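PDB 1ZX2: UBP3-associated protein BRE5 from Saccharomyces cerevisiae, which acts as the cofactor of the deubiquitinating enzyme Ubp3, with which it cleaves ubiquitin and forms a heterotetramer of two copies of each. Local coordinates for residues L100-G105 and C118-L123. Residues are numbered along the deposited sequence; the frame is centred on the assembly and turned at random.
Sequences LIMATG and CQTFIL
Two hydrogen-bonded pairs, Ile101 with Phe121 and Ala103 with Gln119, join neighbouring strands of an antiparallel beta hairpin within the NTF2-like domain, and they illustrate how one ladder of backbone bonds can serve two different faces of a curved sheet. Ile101 N reaches Phe121 O at 3.0 Å in an almost straight bond (177° at the hydrogen), while the return bond, from Phe121 N to Ile101 O, is more bent at 158°. Around Ala103 the exchange is reciprocal too: Ala103 N to Gln119 O and Gln119 N to Ala103 O both measure 2.8 Å. Between these pairs, Thr120 CA adds a CA-H...O contact to Ile101 O at 3.1 Å.

Helix 6-23 packs on the face carrying Ile101, Ala103, Gln119 and Phe121, meeting Ile101 through Cys10 and Phe121 through Leu14 and Tyr18. There Ile101 CB lies at the edge of the Phe121 ring, near its plane, and the same ring meets Phe13 and Tyr17 of the helix edge-to-face. Farther along, Ile101 CD1 touches Leu123 CD1 at 3.9 Å, the two side chains crossing at a slant; Leu123 also meets Phe13.

The other face turns toward the second subunit, where Cys118 and Thr120 pack on their own counterparts. Thr104 OG1 is held by Thr86 OG1 of the adjoining strand, whereas buried Thr120 OG1 has no polar partner in the model. With SG anti to the backbone N (chi1 -178°), Cys118 lays its sulfur beside Met102 CG and Thr104 CG2. At the opposite end of the row, Leu100 CD1 touches both Thr120 CG2, 3.6 Å away, and Ile122 CG1, 4.0 Å away.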
loop_
_atom_site.group_PDB
_atom_site.type_symbol
_atom_site.label_atom_id
_atom_site.label_comp_id
_atom_site.label_asym_id
_atom_site.label_seq_id
_atom_site.Cartn_x
_atom_site.Cartn_y
_atom_site.Cartn_z
ATOM N N LEU A 100 2.702 0.425 -7.634
ATOM C CA LEU A 100 2.240 0.209 -6.289
ATOM C C LEU A 100 1.698 -1.225 -6.193
ATOM O O LEU A 100 0.898 -1.628 -7.013
ATOM C CB LEU A 100 1.091 1.187 -6.015
ATOM C CG LEU A 100 0.306 0.967 -4.746
ATOM C CD1 LEU A 100 1.186 1.256 -3.528
ATOM C CD2 LEU A 100 -0.930 1.918 -4.727
ATOM N N ILE A 101 2.169 -1.975 -5.219
ATOM C CA ILE A 101 1.700 -3.306 -4.880
ATOM C C ILE A 101 1.205 -3.339 -3.480
ATOM O O ILE A 101 1.889 -2.805 -2.579
ATOM C CB ILE A 101 2.894 -4.337 -4.982
ATOM C CG1 ILE A 101 3.487 -4.331 -6.369
ATOM C CG2 ILE A 101 2.444 -5.739 -4.742
ATOM C CD1 ILE A 101 4.727 -5.171 -6.591
ATOM N N MET A 102 0.070 -4.014 -3.237
ATOM C CA MET A 102 -0.372 -4.298 -1.884
ATOM C C MET A 102 -0.645 -5.765 -1.851
ATOM O O MET A 102 -1.376 -6.255 -2.713
ATOM C CB MET A 102 -1.668 -3.531 -1.516
ATOM C CG MET A 102 -2.098 -3.639 -0.019
ATOM S SD MET A 102 -3.663 -2.690 0.408
ATOM C CE MET A 102 -4.703 -3.917 -0.151
ATOM N N ALA A 103 -0.079 -6.483 -0.901
ATOM C CA ALA A 103 -0.310 -7.905 -0.791
ATOM C C ALA A 103 -0.712 -8.223 0.641
ATOM O O ALA A 103 -0.215 -7.577 1.589
ATOM C CB ALA A 103 0.940 -8.700 -1.186
ATOM N N THR A 104 -1.668 -9.137 0.816
ATOM C CA THR A 104 -1.982 -9.648 2.126
ATOM C C THR A 104 -1.708 -11.127 2.132
ATOM O O THR A 104 -1.633 -11.765 1.065
ATOM C CB THR A 104 -3.443 -9.369 2.539
ATOM O OG1 THR A 104 -4.390 -10.075 1.713
ATOM C CG2 THR A 104 -3.778 -7.859 2.369
ATOM N N GLY A 105 -1.589 -11.679 3.320
ATOM C CA GLY A 105 -1.387 -13.107 3.469
ATOM C C GLY A 105 -1.076 -13.509 4.888
ATOM O O GLY A 105 -1.466 -12.791 5.854
ATOM N N CYS A 118 -0.068 -7.382 6.058
ATOM C CA CYS A 118 -0.394 -6.559 4.908
ATOM C C CYS A 118 0.906 -5.862 4.590
ATOM O O CYS A 118 1.531 -5.292 5.480
ATOM C CB CYS A 118 -1.524 -5.518 5.238
ATOM S SG CYS A 118 -1.930 -4.551 3.730
ATOM N N GLN A 119 1.334 -5.950 3.332
ATOM C CA GLN A 119 2.582 -5.320 2.873
ATOM C C GLN A 119 2.327 -4.537 1.611
ATOM O O GLN A 119 1.686 -5.036 0.713
ATOM C CB GLN A 119 3.613 -6.381 2.556
ATOM C CG GLN A 119 5.055 -5.836 2.149
ATOM C CD GLN A 119 6.155 -6.805 2.528
ATOM O OE1 GLN A 119 7.266 -6.397 2.952
ATOM N NE2 GLN A 119 5.909 -8.051 2.298
ATOM N N THR A 120 2.943 -3.376 1.517
ATOM C CA THR A 120 2.881 -2.533 0.370
ATOM C C THR A 120 4.268 -2.222 -0.080
ATOM O O THR A 120 5.119 -1.952 0.751
ATOM C CB THR A 120 2.174 -1.210 0.754
ATOM O OG1 THR A 120 0.808 -1.524 1.140
ATOM C CG2 THR A 120 2.004 -0.409 -0.475
ATOM N N PHE A 121 4.475 -2.207 -1.389
ATOM C CA PHE A 121 5.724 -1.799 -2.006
ATOM C C PHE A 121 5.436 -0.741 -2.999
ATOM O O PHE A 121 4.426 -0.809 -3.675
ATOM C CB PHE A 121 6.290 -2.971 -2.818
ATOM C CG PHE A 121 6.704 -4.159 -2.002
ATOM C CD1 PHE A 121 5.877 -5.270 -1.904
ATOM C CD2 PHE A 121 7.906 -4.176 -1.362
ATOM C CE1 PHE A 121 6.235 -6.382 -1.194
ATOM C CE2 PHE A 121 8.317 -5.347 -0.626
ATOM C CZ PHE A 121 7.492 -6.419 -0.556
ATOM N N ILE A 122 6.376 0.191 -3.186
ATOM C CA ILE A 122 6.412 0.967 -4.423
ATOM C C ILE A 122 7.718 0.622 -5.120
ATOM O O ILE A 122 8.777 0.670 -4.528
ATOM C CB ILE A 122 6.264 2.454 -4.146
ATOM C CG1 ILE A 122 4.867 2.778 -3.655
ATOM C CG2 ILE A 122 6.553 3.308 -5.384
ATOM C CD1 ILE A 122 4.618 4.198 -3.155
ATOM N N LEU A 123 7.639 0.340 -6.417
ATOM C CA LEU A 123 8.769 0.042 -7.283
ATOM C C LEU A 123 8.940 1.123 -8.309
ATOM O O LEU A 123 7.953 1.569 -8.957
ATOM C CB LEU A 123 8.486 -1.223 -8.045
ATOM C CG LEU A 123 8.058 -2.491 -7.343
ATOM C CD1 LEU A 123 7.855 -3.623 -8.301
ATOM C CD2 LEU A 123 9.117 -2.840 -6.281
#